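Local coordinates for putative Lipoprotein (PDB 3U24), which is of unknown function but carries a lipoprotein signal, binds zinc and calcium ions, and belongs to a family of the peptidase MA clan, at residues 389-392 against 393-397; 304-307 against 308-312; 284-287 against 288-292. All coordinates share one frame; numbering follows the deposited sequence. Where two conformers were deposited one is given.

Contact 1: residues 389-392 against 393-397. With ZN (zinc ion), chain E.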
loop_
_atom_site.group_PDB
_atom_site.type_symbol
_atom_site.label_atom_id
_atom_site.label_comp_id
_atom_site.label_asym_id
_atom_site.label_seq_id
_atom_site.Cartn_x
_atom_site.Cartn_y
_atom_site.Cartn_z
ATOM N N SER A 389 -23.813 8.601 -7.040
ATOM C CA SER A 389 -22.540 8.080 -6.533
ATOM C C SER A 389 -22.556 7.983 -4.997
ATOM O O SER A 389 -22.049 7.018 -4.447
ATOM C CB SER A 389 -21.367 8.944 -6.989
ATOM O OG SER A 389 -21.325 8.984 -8.420
ATOM N N ALA A 390 -23.126 8.983 -4.337
ATOM C CA ALA A 390 -23.181 9.017 -2.893
ATOM C C ALA A 390 -23.981 7.805 -2.417
ATOM O O ALA A 390 -23.593 7.115 -1.464
ATOM C CB ALA A 390 -23.817 10.304 -2.404
ATOM N N GLU A 391 -25.085 7.526 -3.113
ATOM C CA GLU A 391 -25.877 6.398 -2.716
ATOM C C GLU A 391 -25.086 5.110 -2.934
ATOM O O GLU A 391 -25.134 4.232 -2.078
ATOM C CB GLU A 391 -27.208 6.359 -3.413
ATOM C CG GLU A 391 -28.042 5.127 -3.109
ATOM C CD GLU A 391 -28.660 5.049 -1.706
ATOM O OE1 GLU A 391 -28.802 6.045 -0.969
ATOM O OE2 GLU A 391 -29.052 3.911 -1.368
ATOM N N SER A 392 -24.352 4.989 -4.033
ATOM C CA SER A 392 -23.562 3.764 -4.250
ATOM C C SER A 392 -22.495 3.581 -3.177
ATOM O O SER A 392 -22.215 2.464 -2.752
ATOM C CB SER A 392 -22.887 3.736 -5.630
ATOM O OG SER A 392 -23.861 3.511 -6.641
ATOM N N TYR A 393 -21.889 4.686 -2.771
ATOM C CA TYR A 393 -20.876 4.670 -1.749
ATOM C C TYR A 393 -21.456 4.220 -0.426
ATOM O O TYR A 393 -20.860 3.405 0.248
ATOM C CB TYR A 393 -20.271 6.051 -1.611
ATOM C CG TYR A 393 -19.101 6.139 -0.694
ATOM C CD1 TYR A 393 -19.290 6.396 0.665
ATOM C CD2 TYR A 393 -17.785 6.002 -1.176
ATOM C CE1 TYR A 393 -18.207 6.489 1.542
ATOM C CE2 TYR A 393 -16.686 6.108 -0.303
ATOM C CZ TYR A 393 -16.898 6.347 1.053
ATOM O OH TYR A 393 -15.840 6.455 1.955
ATOM N N LEU A 394 -22.613 4.758 -0.063
ATOM C CA LEU A 394 -23.262 4.399 1.180
ATOM C C LEU A 394 -23.741 2.965 1.182
ATOM O O LEU A 394 -23.777 2.337 2.239
ATOM C CB LEU A 394 -24.421 5.353 1.489
ATOM C CG LEU A 394 -23.993 6.786 1.831
ATOM C CD1 LEU A 394 -25.179 7.735 1.844
ATOM C CD2 LEU A 394 -23.301 6.802 3.187
ATOM N N ARG A 395 -24.080 2.416 0.020
ATOM C CA ARG A 395 -24.377 0.988 -0.043
ATOM C C ARG A 395 -23.159 0.070 0.199
ATOM O O ARG A 395 -23.292 -0.996 0.795
ATOM C CB ARG A 395 -25.034 0.637 -1.348
ATOM C CG ARG A 395 -26.367 1.335 -1.435
ATOM C CD ARG A 395 -27.346 0.657 -2.326
ATOM N NE ARG A 395 -28.510 1.536 -2.477
ATOM C CZ ARG A 395 -29.441 1.351 -3.393
ATOM N NH1 ARG A 395 -29.364 0.305 -4.192
ATOM N NH2 ARG A 395 -30.454 2.190 -3.500
ATOM N N GLU A 396 -21.998 0.490 -0.298
ATOM C CA GLU A 396 -20.741 -0.189 -0.036
ATOM C C GLU A 396 -20.443 -0.053 1.474
ATOM O O GLU A 396 -20.254 -1.057 2.181
ATOM C CB GLU A 396 -19.626 0.475 -0.865
ATOM C CG GLU A 396 -18.753 -0.444 -1.715
ATOM C CD GLU A 396 -17.406 0.191 -2.053
ATOM O OE1 GLU A 396 -17.370 1.229 -2.784
ATOM O OE2 GLU A 396 -16.371 -0.353 -1.573
ATOM N N TYR A 397 -20.459 1.184 1.968
ATOM C CA TYR A 397 -20.190 1.463 3.407
ATOM C C TYR A 397 -21.461 1.541 4.253
ATOM O O TYR A 397 -21.715 2.512 4.955
ATOM C CB TYR A 397 -19.243 2.650 3.590
ATOM C CG TYR A 397 -17.938 2.393 2.874
ATOM C CD1 TYR A 397 -16.936 1.617 3.455
ATOM C CD2 TYR A 397 -17.725 2.883 1.615
ATOM C CE1 TYR A 397 -15.750 1.351 2.794
ATOM C CE2 TYR A 397 -16.555 2.611 0.930
ATOM C CZ TYR A 397 -15.572 1.845 1.526
ATOM O OH TYR A 397 -14.415 1.604 0.818
HETATM ZN ZN ZN E . -29.928 4.419 0.482
#

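Contact 2: residues 304-307 against 308-312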
loop_
_atom_site.group_PDB
_atom_site.type_symbol
_atom_site.label_atom_id
_atom_site.label_comp_id
_atom_site.label_asym_id
_atom_site.label_seq_id
_atom_site.Cartn_x
_atom_site.Cartn_y
_atom_site.Cartn_z
ATOM N N GLN A 304 -28.419 -11.393 -3.679
ATOM C CA GLN A 304 -29.654 -10.649 -3.562
ATOM C C GLN A 304 -29.916 -10.206 -2.139
ATOM O O GLN A 304 -30.358 -9.082 -1.907
ATOM C CB GLN A 304 -30.849 -11.448 -4.150
ATOM C CG GLN A 304 -30.880 -11.400 -5.682
ATOM C CD GLN A 304 -31.953 -12.282 -6.323
ATOM O OE1 GLN A 304 -32.851 -12.802 -5.648
ATOM N NE2 GLN A 304 -31.858 -12.457 -7.644
ATOM N N LEU A 305 -29.669 -11.091 -1.182
ATOM C CA LEU A 305 -29.780 -10.713 0.217
ATOM C C LEU A 305 -28.793 -9.607 0.509
ATOM O O LEU A 305 -29.136 -8.622 1.095
ATOM C CB LEU A 305 -29.523 -11.909 1.144
ATOM C CG LEU A 305 -29.615 -11.676 2.663
ATOM C CD1 LEU A 305 -30.916 -10.974 3.048
ATOM C CD2 LEU A 305 -29.479 -12.996 3.384
ATOM N N ILE A 306 -27.571 -9.730 0.053
ATOM C CA ILE A 306 -26.586 -8.671 0.328
ATOM C C ILE A 306 -27.047 -7.346 -0.264
ATOM O O ILE A 306 -26.969 -6.314 0.403
ATOM C CB ILE A 306 -25.183 -9.045 -0.215
ATOM C CG1 ILE A 306 -24.544 -10.126 0.683
ATOM C CG2 ILE A 306 -24.231 -7.824 -0.301
ATOM C CD1 ILE A 306 -23.228 -10.656 0.125
ATOM N N ASP A 307 -27.544 -7.358 -1.508
ATOM C CA ASP A 307 -27.979 -6.087 -2.163
ATOM C C ASP A 307 -29.100 -5.391 -1.371
ATOM O O ASP A 307 -29.152 -4.169 -1.277
ATOM C CB ASP A 307 -28.451 -6.307 -3.622
ATOM C CG ASP A 307 -27.293 -6.606 -4.606
ATOM O OD1 ASP A 307 -26.096 -6.285 -4.278
ATOM O OD2 ASP A 307 -27.615 -7.184 -5.701
ATOM N N LYS A 308 -29.974 -6.204 -0.811
ATOM C CA LYS A 308 -31.064 -5.735 0.016
ATOM C C LYS A 308 -30.609 -5.172 1.372
ATOM O O LYS A 308 -31.090 -4.122 1.815
ATOM C CB LYS A 308 -32.016 -6.909 0.264
ATOM C CG LYS A 308 -33.173 -6.655 1.241
ATOM C CD LYS A 308 -34.128 -5.556 0.819
ATOM C CE LYS A 308 -35.451 -5.704 1.571
ATOM N NZ LYS A 308 -36.235 -4.450 1.572
ATOM N N LEU A 309 -29.737 -5.899 2.053
ATOM C CA LEU A 309 -29.191 -5.405 3.313
ATOM C C LEU A 309 -28.397 -4.111 3.095
ATOM O O LEU A 309 -28.424 -3.223 3.946
ATOM C CB LEU A 309 -28.306 -6.449 3.987
ATOM C CG LEU A 309 -29.024 -7.714 4.465
ATOM C CD1 LEU A 309 -28.006 -8.735 4.984
ATOM C CD2 LEU A 309 -30.075 -7.367 5.520
ATOM N N SER A 310 -27.761 -3.966 1.930
ATOM C CA SER A 310 -26.927 -2.810 1.670
ATOM C C SER A 310 -27.725 -1.521 1.609
ATOM O O SER A 310 -27.143 -0.442 1.660
ATOM C CB SER A 310 -26.195 -2.986 0.339
ATOM O OG SER A 310 -25.352 -4.133 0.420
ATOM N N THR A 311 -29.044 -1.613 1.455
ATOM C CA THR A 311 -29.840 -0.417 1.524
ATOM C C THR A 311 -29.997 0.136 2.930
ATOM O O THR A 311 -30.508 1.207 3.076
ATOM C CB THR A 311 -31.242 -0.600 0.895
ATOM O OG1 THR A 311 -32.019 -1.473 1.729
ATOM C CG2 THR A 311 -31.111 -1.163 -0.557
ATOM N N LYS A 312 -29.579 -0.565 3.978
ATOM C CA LYS A 312 -29.588 0.056 5.302
ATOM C C LYS A 312 -28.239 0.726 5.499
ATOM O O LYS A 312 -27.194 0.051 5.565
ATOM C CB LYS A 312 -29.867 -0.969 6.411
ATOM C CG LYS A 312 -30.137 -0.363 7.810
ATOM C CD LYS A 312 -30.288 -1.462 8.888
ATOM C CE LYS A 312 -30.265 -0.927 10.325
ATOM N NZ LYS A 312 -31.382 0.020 10.609
#

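Contact 3: residues 284-287 against 288-292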
loop_
_atom_site.group_PDB
_atom_site.type_symbol
_atom_site.label_atom_id
_atom_site.label_comp_id
_atom_site.label_asym_id
_atom_site.label_seq_id
_atom_site.Cartn_x
_atom_site.Cartn_y
_atom_site.Cartn_z
ATOM N N LYS A 284 -31.003 -18.863 6.608
ATOM C CA LYS A 284 -31.688 -18.489 7.849
ATOM C C LYS A 284 -32.345 -17.107 7.734
ATOM O O LYS A 284 -33.454 -16.894 8.218
ATOM C CB LYS A 284 -30.727 -18.528 9.038
ATOM N N LEU A 285 -31.696 -16.173 7.057
ATOM C CA LEU A 285 -32.214 -14.805 7.000
ATOM C C LEU A 285 -33.224 -14.567 5.886
ATOM O O LEU A 285 -34.009 -13.631 5.968
ATOM C CB LEU A 285 -31.065 -13.826 6.822
ATOM C CG LEU A 285 -30.227 -13.498 8.056
ATOM C CD1 LEU A 285 -29.045 -12.629 7.626
ATOM C CD2 LEU A 285 -31.090 -12.807 9.102
ATOM N N TRP A 286 -33.224 -15.396 4.847
ATOM C CA TRP A 286 -34.067 -15.139 3.668
ATOM C C TRP A 286 -35.521 -14.775 3.941
ATOM O O TRP A 286 -36.009 -13.745 3.439
ATOM C CB TRP A 286 -34.014 -16.312 2.689
ATOM C CG TRP A 286 -34.627 -15.936 1.386
ATOM C CD1 TRP A 286 -35.953 -16.110 0.995
ATOM C CD2 TRP A 286 -33.990 -15.211 0.285
ATOM N NE1 TRP A 286 -36.151 -15.588 -0.248
ATOM C CE2 TRP A 286 -35.016 -15.032 -0.729
ATOM C CE3 TRP A 286 -32.731 -14.741 0.042
ATOM C CZ2 TRP A 286 -34.758 -14.408 -1.923
ATOM C CZ3 TRP A 286 -32.480 -14.094 -1.164
ATOM C CH2 TRP A 286 -33.469 -13.943 -2.125
ATOM N N PRO A 287 -36.234 -15.592 4.736
ATOM C CA PRO A 287 -37.633 -15.235 4.918
ATOM C C PRO A 287 -37.810 -13.945 5.691
ATOM O O PRO A 287 -38.879 -13.341 5.605
ATOM C CB PRO A 287 -38.232 -16.427 5.695
ATOM C CG PRO A 287 -37.073 -17.148 6.277
ATOM C CD PRO A 287 -35.883 -16.860 5.406
ATOM N N LYS A 288 -36.782 -13.515 6.423
ATOM C CA LYS A 288 -36.897 -12.314 7.224
ATOM C C LYS A 288 -36.925 -11.054 6.341
ATOM O O LYS A 288 -37.492 -10.052 6.742
ATOM C CB LYS A 288 -35.792 -12.280 8.291
ATOM C CG LYS A 288 -35.664 -10.974 9.065
ATOM C CD LYS A 288 -34.524 -11.049 10.082
ATOM C CE LYS A 288 -34.398 -9.782 10.920
ATOM N NZ LYS A 288 -33.283 -9.897 11.900
ATOM N N TYR A 289 -36.381 -11.118 5.126
ATOM C CA TYR A 289 -36.293 -9.952 4.248
ATOM C C TYR A 289 -37.009 -10.056 2.897
ATOM O O TYR A 289 -37.103 -9.064 2.170
ATOM C CB TYR A 289 -34.815 -9.672 3.977
ATOM C CG TYR A 289 -34.087 -9.204 5.210
ATOM C CD1 TYR A 289 -34.222 -7.883 5.652
ATOM C CD2 TYR A 289 -33.311 -10.073 5.958
ATOM C CE1 TYR A 289 -33.571 -7.435 6.781
ATOM C CE2 TYR A 289 -32.651 -9.637 7.097
ATOM C CZ TYR A 289 -32.787 -8.322 7.506
ATOM O OH TYR A 289 -32.163 -7.875 8.641
ATOM N N PHE A 290 -37.476 -11.247 2.539
ATOM C CA PHE A 290 -38.107 -11.483 1.234
ATOM C C PHE A 290 -39.384 -12.305 1.388
ATOM O O PHE A 290 -39.449 -13.189 2.244
ATOM C CB PHE A 290 -37.163 -12.276 0.350
ATOM C CG PHE A 290 -36.025 -11.487 -0.200
ATOM C CD1 PHE A 290 -34.857 -11.325 0.534
ATOM C CD2 PHE A 290 -36.089 -10.961 -1.487
ATOM C CE1 PHE A 290 -33.796 -10.614 0.022
ATOM C CE2 PHE A 290 -35.012 -10.257 -2.019
ATOM C CZ PHE A 290 -33.865 -10.082 -1.250
ATOM N N THR A 291 -40.383 -12.050 0.549
ATOM C CA THR A 291 -41.525 -12.994 0.443
ATOM C C THR A 291 -41.457 -13.843 -0.848
ATOM O O THR A 291 -41.961 -14.963 -0.899
ATOM C CB THR A 291 -42.887 -12.279 0.586
ATOM O OG1 THR A 291 -42.806 -10.963 0.017
ATOM C CG2 THR A 291 -43.279 -12.178 2.086
ATOM N N THR A 292 -40.787 -13.306 -1.866
ATOM C CA THR A 292 -40.480 -14.022 -3.102
ATOM C C THR A 292 -39.672 -15.299 -2.800
ATOM O O THR A 292 -39.042 -15.397 -1.747
ATOM C CB THR A 292 -39.726 -13.075 -4.095
ATOM O OG1 THR A 292 -40.302 -13.194 -5.400
ATOM C CG2 THR A 292 -38.189 -13.324 -4.156
#

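Contact 1: residues 389-392 against 393-397
The guanidinium of Arg395 meets the carboxylate of Glu391 with its edge: OE2 of Glu391 lies in the guanidinium plane, and the two planes are nearly perpendicular, 83° apart. Tyr397 CD2 lies 3.5 Å above one face of the Tyr393 ring, toward its rim. The salt bridge, i to i+4 on the last turns of helix 387-396, is joined to a metal site, for the same carboxylate binds a zinc ion. The main bond runs from Arg395 NE to Glu391 OE2, 2.7 Å, and takes the anti lone pair, the one turned away from OE1; Arg395 NH2 adds a weak bond to the same oxygen. Glu391 has CG anti to its backbone N (chi1 176°) and bends at chi2, which swings the carboxylate along the helix to the arginine. Zinc is held by both oxygens, unevenly: OE2 at 2.1 Å and OE1 of Glu391 at 2.5 Å, with His313 as another ligand. Chelation and the NE bond fix the carboxylate's rotation; the positive charge of Arg395 would probably polarise it toward OE2. On the buried flank, Leu394 lies against Arg316 and Leu382. The backbone also pairs bridge residues, Arg395 N bonding to Glu391 O at 3.0 Å.

Contact 2: residues 304-307 against 308-312
Ser310 turns OG beside its own backbone N (chi1 -62°), and from there the hydroxyl reaches back one turn to Ile306 O at 2.7 Å. The peptide N of Ser310 gives its hydrogen to the same oxygen, 2.9 Å from Ser310 N to Ile306 O, so one carbonyl accepts two bonds from one residue. They arrive differently: the amide comes nearly along the C=O axis, whereas OG sits 42° above the carbonyl plane, off the lone pairs. The buried OG is thereby satisfied, and it lies 3.9 Å from CG2 of Ile306. This is the C-terminal end of helix 298-309, where the chain passes into a type I beta turn from Leu309 to Lys312 that leads to the zinc ligand His313. Thr311 makes a similar pair only three residues back: Thr311 OG1 to Lys308 O is 2.8 Å, and Thr311 N donates to that oxygen over a longer distance. On the buried side Leu305 and Leu309 touch at an angle, CD1 of Leu305 lying 4.0 Å from CG of Leu309. Helices 260-289 and 459-485 cover these leucines, Tyr289 and Leu463 pressing on Leu309. CG2 of Thr311 rests 3.7 Å from Asp307 O.

Contact 3: residues 284-287 against 288-292
Trp286 O is gripped by two backbone amides, Phe290 N at 3.0 Å and Tyr289 N at 3.1 Å. Phe290 N meets the oxygen almost head-on, but Tyr289 N sits well above the carbonyl plane. Like Tyr289 N to Trp286 O, the bond from Lys288 N to Leu285 O (2.8 Å) spans three residues rather than four. Together these mark the weakly bonded end of helix 260-289, kinked at Pro287, whose ring nitrogen has no hydrogen to give to the turn before. Past the end, the chain folds back over Trp286. The Phe290 ring lies flat on the indole in a face-to-face stack, planes only 7° apart and centroids of the two six-membered rings 4.0 Å apart. CB of Phe290 adds a CH-pi contact over the five-membered ring. With chi1 at -168° the indole of Trp286 swings away from its own amide nitrogen and reaches forward along the helix to lie against the Phe290 ring. The edge of the same indole is pinned as well: Trp286 NE1 donates an almost straight bond (173°) to Thr292 O at 3.3 Å, with the acceptor near the ring plane. Along another side of the helix Leu285 and Tyr289 run side by side, Leu285 CD2 to Tyr289 CE2 4.1 Å. Lys288 NZ makes a salt bridge, and Tyr289 OH a hydrogen bond, to Glu460 OE2 on helix 459-485.

In the fold
All three contacts lie at or close to the C-terminal ends of helices and are partly buried, contact 1 nearest the chain's centre (about 23 Å between centres), then contact 2 (about 30 Å), contact 3 farthest (about 39 Å). Contacts 2 and 3 sit on successive helices that pack together: Gln304 O lies 3.7 Å from Phe290 CZ, and helix 459-485 meets both. Contact 1 touches contact 2 from another part of the sequence, Arg395 lying against Ser310 and Thr311, but does not touch contact 3, whose nearest atoms are about 12 Å away. The chemistry changes with place: charge and metal on the exposed flank of contact 1, hydroxyl-to-carbonyl bonds beside buried leucines in contact 2, aromatic stacking in contact 3.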